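Local coordinates for amine Dehydrogenase (Pseudomonas putida, PDB 1JMX), which probably transfers electrons through its two bound c-type hemes, as the heme-carrying subunit of a quinohemoprotein amine dehydrogenase, at residues 69-74 with 168-173; 76-81 with 109-114. All blocks are in the same frame, centred on the assembly; numbering follows the deposited sequence.

Contact 1 of 2, residues 69-74 with 168-173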
loop_
_atom_site.group_PDB
_atom_site.type_symbol
_atom_site.label_atom_id
_atom_site.label_comp_id
_atom_site.label_asym_id
_atom_site.label_seq_id
_atom_site.Cartn_x
_atom_site.Cartn_y
_atom_site.Cartn_z
ATOM N N GLY A 69 22.789 -3.706 -15.014
ATOM C CA GLY A 69 22.620 -3.583 -13.581
ATOM C C GLY A 69 23.051 -2.210 -13.114
ATOM O O GLY A 69 23.266 -1.305 -13.920
ATOM N N LEU A 70 23.153 -2.048 -11.803
ATOM C CA LEU A 70 23.564 -0.776 -11.233
ATOM C C LEU A 70 24.941 -0.928 -10.600
ATOM O O LEU A 70 25.294 -1.995 -10.111
ATOM C CB LEU A 70 22.580 -0.328 -10.147
ATOM C CG LEU A 70 21.085 -0.211 -10.427
ATOM C CD1 LEU A 70 20.405 0.379 -9.205
ATOM C CD2 LEU A 70 20.838 0.669 -11.625
ATOM N N ALA A 71 25.730 0.134 -10.639
ATOM C CA ALA A 71 27.029 0.111 -9.993
ATOM C C ALA A 71 26.730 0.116 -8.483
ATOM O O ALA A 71 25.636 0.498 -8.062
ATOM C CB ALA A 71 27.831 1.339 -10.387
ATOM N N PRO A 72 27.676 -0.353 -7.656
ATOM C CA PRO A 72 27.442 -0.369 -6.213
ATOM C C PRO A 72 27.008 0.988 -5.661
ATOM O O PRO A 72 26.020 1.077 -4.942
ATOM C CB PRO A 72 28.797 -0.806 -5.663
ATOM C CG PRO A 72 29.283 -1.731 -6.726
ATOM C CD PRO A 72 28.979 -0.960 -7.977
ATOM N N SER A 73 27.709 2.045 -6.057
ATOM C CA SER A 73 27.402 3.390 -5.593
ATOM C C SER A 73 26.041 3.915 -6.046
ATOM O O SER A 73 25.561 4.914 -5.525
ATOM C CB SER A 73 28.509 4.359 -6.000
ATOM O OG SER A 73 28.615 4.458 -7.403
ATOM N N GLU A 74 25.424 3.255 -7.021
ATOM C CA GLU A 74 24.110 3.676 -7.490
ATOM C C GLU A 74 23.007 3.087 -6.614
ATOM O O GLU A 74 21.835 3.411 -6.784
ATOM C CB GLU A 74 23.905 3.301 -8.959
ATOM C CG GLU A 74 24.851 4.022 -9.920
ATOM C CD GLU A 74 24.618 3.636 -11.369
ATOM O OE1 GLU A 74 24.432 2.439 -11.655
ATOM O OE2 GLU A 74 24.615 4.533 -12.224
ATOM N N ALA A 168 29.870 2.867 -16.062
ATOM C CA ALA A 168 30.910 2.646 -17.063
ATOM C C ALA A 168 32.161 2.063 -16.413
ATOM O O ALA A 168 32.735 1.084 -16.906
ATOM C CB ALA A 168 31.245 3.965 -17.771
ATOM N N GLU A 169 32.559 2.662 -15.291
ATOM C CA GLU A 169 33.735 2.235 -14.542
ATOM C C GLU A 169 33.515 0.944 -13.785
ATOM O O GLU A 169 34.474 0.279 -13.388
ATOM C CB GLU A 169 34.194 3.344 -13.605
ATOM C CG GLU A 169 34.943 4.437 -14.350
ATOM C CD GLU A 169 35.248 5.655 -13.498
ATOM O OE1 GLU A 169 34.880 6.780 -13.926
ATOM O OE2 GLU A 169 35.873 5.494 -12.419
ATOM N N TRP A 170 32.252 0.601 -13.562
ATOM C CA TRP A 170 31.939 -0.637 -12.885
ATOM C C TRP A 170 32.029 -1.801 -13.879
ATOM O O TRP A 170 32.510 -2.876 -13.534
ATOM C CB TRP A 170 30.553 -0.594 -12.248
ATOM C CG TRP A 170 30.250 -1.878 -11.584
ATOM C CD1 TRP A 170 29.331 -2.800 -11.971
ATOM C CD2 TRP A 170 30.939 -2.438 -10.463
ATOM N NE1 TRP A 170 29.406 -3.904 -11.165
ATOM C CE2 TRP A 170 30.386 -3.710 -10.230
ATOM C CE3 TRP A 170 31.975 -1.987 -9.634
ATOM C CZ2 TRP A 170 30.831 -4.545 -9.201
ATOM C CZ3 TRP A 170 32.420 -2.815 -8.609
ATOM C CH2 TRP A 170 31.847 -4.082 -8.403
ATOM N N GLN A 171 31.567 -1.578 -15.109
ATOM C CA GLN A 171 31.608 -2.603 -16.147
ATOM C C GLN A 171 33.037 -3.066 -16.441
ATOM O O GLN A 171 33.249 -4.183 -16.912
ATOM C CB GLN A 171 30.977 -2.086 -17.442
ATOM C CG GLN A 171 29.480 -1.897 -17.373
ATOM C CD GLN A 171 28.882 -1.518 -18.718
ATOM O OE1 GLN A 171 28.481 -2.390 -19.504
ATOM N NE2 GLN A 171 28.829 -0.212 -18.997
ATOM N N LYS A 172 34.007 -2.187 -16.204
ATOM C CA LYS A 172 35.408 -2.518 -16.435
ATOM C C LYS A 172 36.085 -3.086 -15.189
ATOM O O LYS A 172 36.861 -4.043 -15.286
ATOM C CB LYS A 172 36.181 -1.293 -16.937
ATOM C CG LYS A 172 35.818 -0.845 -18.360
ATOM C CD LYS A 172 36.565 -1.619 -19.465
ATOM C CE LYS A 172 36.157 -3.096 -19.572
ATOM N NZ LYS A 172 37.180 -4.042 -18.984
ATOM N N ALA A 173 35.763 -2.527 -14.023
ATOM C CA ALA A 173 36.358 -2.967 -12.767
ATOM C C ALA A 173 35.603 -4.074 -12.042
ATOM O O ALA A 173 35.995 -4.457 -10.947
ATOM C CB ALA A 173 36.557 -1.770 -11.833
#

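Contact 2 of 2, residues 76-81 with 109-114. With HEC (heme c), chain E.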
loop_
_atom_site.group_PDB
_atom_site.type_symbol
_atom_site.label_atom_id
_atom_site.label_comp_id
_atom_site.label_asym_id
_atom_site.label_seq_id
_atom_site.Cartn_x
_atom_site.Cartn_y
_atom_site.Cartn_z
ATOM N N ASP A 76 23.665 2.987 -3.174
ATOM C CA ASP A 76 23.954 3.628 -1.889
ATOM C C ASP A 76 22.764 4.358 -1.282
ATOM O O ASP A 76 22.217 5.287 -1.880
ATOM C CB ASP A 76 25.105 4.629 -2.029
ATOM C CG ASP A 76 26.474 3.966 -2.057
ATOM O OD1 ASP A 76 26.561 2.717 -1.958
ATOM O OD2 ASP A 76 27.473 4.711 -2.175
ATOM N N GLY A 77 22.372 3.932 -0.084
ATOM C CA GLY A 77 21.259 4.562 0.605
ATOM C C GLY A 77 19.876 3.988 0.356
ATOM O O GLY A 77 18.932 4.348 1.058
ATOM N N VAL A 78 19.735 3.120 -0.641
ATOM C CA VAL A 78 18.435 2.520 -0.936
ATOM C C VAL A 78 18.475 0.986 -0.927
ATOM O O VAL A 78 17.547 0.330 -1.407
ATOM C CB VAL A 78 17.807 3.069 -2.271
ATOM C CG1 VAL A 78 17.277 4.477 -2.065
ATOM C CG2 VAL A 78 18.820 3.072 -3.400
ATOM N N ARG A 79 19.514 0.421 -0.312
ATOM C CA ARG A 79 19.651 -1.025 -0.243
ATOM C C ARG A 79 18.642 -1.694 0.698
ATOM O O ARG A 79 18.408 -2.894 0.601
ATOM C CB ARG A 79 21.089 -1.416 0.116
ATOM C CG ARG A 79 22.121 -0.987 -0.931
ATOM C CD ARG A 79 23.473 -1.666 -0.715
ATOM N NE ARG A 79 23.363 -3.121 -0.799
ATOM C CZ ARG A 79 23.355 -3.807 -1.937
ATOM N NH1 ARG A 79 23.470 -3.180 -3.098
ATOM N NH2 ARG A 79 23.156 -5.116 -1.924
ATOM N N TYR A 80 18.027 -0.907 1.578
ATOM C CA TYR A 80 17.031 -1.419 2.520
ATOM C C TYR A 80 15.839 -2.062 1.822
ATOM O O TYR A 80 15.171 -2.922 2.396
ATOM C CB TYR A 80 16.532 -0.311 3.458
ATOM C CG TYR A 80 15.908 0.888 2.768
ATOM C CD1 TYR A 80 16.669 2.019 2.485
ATOM C CD2 TYR A 80 14.560 0.890 2.389
ATOM C CE1 TYR A 80 16.117 3.123 1.841
ATOM C CE2 TYR A 80 13.990 1.997 1.739
ATOM C CZ TYR A 80 14.781 3.105 1.468
ATOM O OH TYR A 80 14.260 4.196 0.818
ATOM N N ALA A 81 15.568 -1.635 0.589
ATOM C CA ALA A 81 14.453 -2.172 -0.202
ATOM C C ALA A 81 14.704 -3.630 -0.587
ATOM O O ALA A 81 13.817 -4.473 -0.450
ATOM C CB ALA A 81 14.217 -1.314 -1.450
ATOM N N VAL A 109 11.989 3.340 -7.149
ATOM C CA VAL A 109 12.273 4.281 -8.220
ATOM C C VAL A 109 13.782 4.523 -8.315
ATOM O O VAL A 109 14.359 4.451 -9.397
ATOM C CB VAL A 109 11.564 5.629 -7.947
ATOM C CG1 VAL A 109 11.887 6.638 -9.030
ATOM C CG2 VAL A 109 10.068 5.422 -7.830
ATOM N N ALA A 110 14.407 4.802 -7.171
ATOM C CA ALA A 110 15.842 5.078 -7.086
ATOM C C ALA A 110 16.735 3.881 -7.416
ATOM O O ALA A 110 17.923 4.048 -7.677
ATOM C CB ALA A 110 16.184 5.630 -5.713
ATOM N N LEU A 111 16.167 2.679 -7.410
ATOM C CA LEU A 111 16.929 1.478 -7.733
ATOM C C LEU A 111 16.883 1.158 -9.228
ATOM O O LEU A 111 17.099 0.019 -9.644
ATOM C CB LEU A 111 16.457 0.286 -6.894
ATOM C CG LEU A 111 16.953 0.306 -5.448
ATOM C CD1 LEU A 111 16.214 -0.719 -4.622
ATOM C CD2 LEU A 111 18.456 0.062 -5.409
ATOM N N GLN A 112 16.596 2.183 -10.026
ATOM C CA GLN A 112 16.538 2.065 -11.480
ATOM C C GLN A 112 17.199 3.269 -12.151
ATOM O O GLN A 112 17.252 4.361 -11.592
ATOM C CB GLN A 112 15.090 1.918 -11.969
ATOM C CG GLN A 112 14.410 0.625 -11.539
ATOM C CD GLN A 112 13.226 0.260 -12.407
ATOM O OE1 GLN A 112 13.094 0.744 -13.529
ATOM N NE2 GLN A 112 12.367 -0.614 -11.901
ATOM N N ARG A 113 17.748 3.037 -13.336
ATOM C CA ARG A 113 18.403 4.075 -14.121
ATOM C C ARG A 113 17.792 4.045 -15.528
ATOM O O ARG A 113 17.758 3.000 -16.175
ATOM C CB ARG A 113 19.914 3.827 -14.164
ATOM C CG ARG A 113 20.627 4.049 -12.834
ATOM C CD ARG A 113 20.424 5.475 -12.366
ATOM N NE ARG A 113 21.115 5.786 -11.119
ATOM C CZ ARG A 113 20.674 5.460 -9.904
ATOM N NH1 ARG A 113 19.534 4.790 -9.758
ATOM N NH2 ARG A 113 21.352 5.842 -8.829
ATOM N N ARG A 114 17.270 5.178 -15.982
ATOM C CA ARG A 114 16.623 5.250 -17.296
ATOM C C ARG A 114 16.766 6.607 -17.960
ATOM O O ARG A 114 16.949 7.619 -17.285
ATOM C CB ARG A 114 15.112 5.030 -17.156
ATOM C CG ARG A 114 14.655 3.785 -16.453
ATOM C CD ARG A 114 13.163 3.871 -16.258
ATOM N NE ARG A 114 12.599 2.659 -15.691
ATOM C CZ ARG A 114 11.452 2.121 -16.083
ATOM N NH1 ARG A 114 10.747 2.684 -17.053
ATOM N NH2 ARG A 114 10.991 1.043 -15.474
HETATM FE FE HEC E . 5.003 2.979 -9.650
HETATM C CHA HEC E . 5.732 -0.192 -10.408
HETATM C CHB HEC E . 8.020 3.909 -10.847
HETATM C CHC HEC E . 4.223 6.221 -9.059
HETATM C CHD HEC E . 1.933 2.005 -8.474
HETATM N NA HEC E . 6.544 2.058 -10.426
HETATM C C1A HEC E . 6.690 0.731 -10.668
HETATM C C2A HEC E . 7.968 0.426 -11.245
HETATM C C3A HEC E . 8.617 1.584 -11.353
HETATM C C4A HEC E . 7.726 2.597 -10.859
HETATM C CMA HEC E . 10.014 1.793 -11.910
HETATM C CAA HEC E . 8.442 -0.950 -11.657
HETATM C CBA HEC E . 8.531 -0.887 -13.180
HETATM C CGA HEC E . 8.958 -2.147 -13.888
HETATM O O1A HEC E . 9.206 -3.169 -13.270
HETATM O O2A HEC E . 9.033 -2.106 -15.098
HETATM N NB HEC E . 5.916 4.683 -9.890
HETATM C C1B HEC E . 7.190 4.906 -10.413
HETATM C C2B HEC E . 7.546 6.282 -10.487
HETATM C C3B HEC E . 6.463 6.956 -10.008
HETATM C C4B HEC E . 5.462 5.958 -9.613
HETATM C CMB HEC E . 8.870 6.861 -11.027
HETATM C CAB HEC E . 6.394 8.475 -9.948
HETATM C CBB HEC E . 5.518 9.140 -11.013
HETATM N NC HEC E . 3.428 3.906 -8.897
HETATM C C1C HEC E . 3.276 5.263 -8.713
HETATM C C2C HEC E . 2.008 5.582 -8.126
HETATM C C3C HEC E . 1.369 4.423 -7.945
HETATM C C4C HEC E . 2.241 3.365 -8.442
HETATM C CMC HEC E . 1.520 6.992 -7.784
HETATM C CAC HEC E . 0.053 4.314 -7.207
HETATM C CBC HEC E . -1.262 4.439 -7.953
HETATM N ND HEC E . 4.031 1.278 -9.480
HETATM C C1D HEC E . 2.771 1.023 -8.977
HETATM C C2D HEC E . 2.439 -0.402 -9.061
HETATM C C3D HEC E . 3.558 -0.978 -9.630
HETATM C C4D HEC E . 4.489 0.054 -9.854
HETATM C CMD HEC E . 1.138 -1.061 -8.612
HETATM C CAD HEC E . 3.883 -2.428 -10.009
HETATM C CBD HEC E . 2.883 -3.479 -9.662
HETATM C CGD HEC E . 3.218 -4.121 -8.357
HETATM O O1D HEC E . 3.897 -3.473 -7.528
HETATM O O2D HEC E . 2.808 -5.283 -8.140
#

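Contact 1 of 2, residues 69-74 with 168-173
A proline standing on a tryptophan face, its CD and CG edge toward the ring, joins the loop after helix 54-67 to helix 165-173, beside the eight-stranded barrel that follows. The two side chains cross at about a right angle. Pro72 CD sits 3.6 Å from the centroid of the six-membered ring of Trp170, 18° off its normal, a CH-pi contact, and Pro72 CG extends it to Trp170 CZ3 at 3.8 Å. Proline suits the place: the CH groups next to its nitrogen are slightly polarised, and its rigid ring presents them to the indole. The indole reaches over because its CG is anti to the backbone N (chi1 179°). Nearer the helix, small Ala71 rests its CB on Trp170 CB at 3.8 Å. The loop is braced from within, for Ala71 N donates to Glu74 OE1 at 2.8 Å, on the anti side and 30° out of the carboxylate plane, and that oxygen also pairs with Arg31. Trp170 NE1 bonds to Asn234 O, and Leu256 of strand 247-256 touches both Pro72 and Trp170. The two segments thus adhere by dispersion and CH-pi attraction alone, while Trp170 NE1 and the Glu74 carboxylate bond to other partners.

Contact 2 of 2, residues 76-81 with 109-114
Val78 and Leu111 lie side by side, their chains running in opposite senses, a valine from a type I turn against a leucine just beyond helix 107-110. Val78 CG2 meets Leu111 CD2 at 3.6 Å, while Leu111 CD1 lies against Val78 O (3.6 Å) and Ala81 CB (3.8 Å). Val78 CG1, anti to the carbonyl carbon (chi1 -75°), points instead at Ala110 CB, so the valine fork spans two successive residues. Branched chains fill this buried seam, and alanine is small enough to accept them without a clash. Past the seam the segment turns polar. Arg113 NH1 binds Ala110 O at 2.7 Å and Gln112 O as well; it comes from above both carbonyl planes, 39° and 63° out, with both oxygens near the guanidinium plane. Arg114 grips Gln112 OE1 side-on: NE approaches nearly along the C=O axis at 2.9 Å and NH2 takes a lone pair at 2.9 Å. Lys32 bonds to the same oxygen. Gln112 NE2 lies 3.4 Å from methyl CMA of the heme attached through Cys100 and Cys103. A leucine in place of Gln112 would probably leave Arg114 NE and NH2 and Lys32 without this common acceptor, the guanidinium then relying on its other partners. Arg114 NH2 lies 3.7 Å from O2A of that heme, and NH1 bonds to propionate O1A of the other. Thus an apolar seam anchors the segment, and beyond it an arginine held by the amide oxygen of Gln112 brings positive charge between two hemes, where it would be expected to offset their propionates.

From the N terminus, the chain leaves helix 54-67, passes residues 69-74 and then 76-81, passes helix 94-100 and returns through helix 107-110, where contact 2 closes a loop whose closest ends are 28 residues apart. It goes on through helices 116-129 and 144-159 before helix 165-173 closes contact 1, so contact 2 is nested inside contact 1. The centres of the two contacts lie about 14 Å apart, and the two meet directly: Leu70 CD1 packs on Leu111 O at 3.4 Å. One long loop thus has its start fastened to the last helix before the barrel, and its next few residues fastened beside the heme-lining segment 109-114.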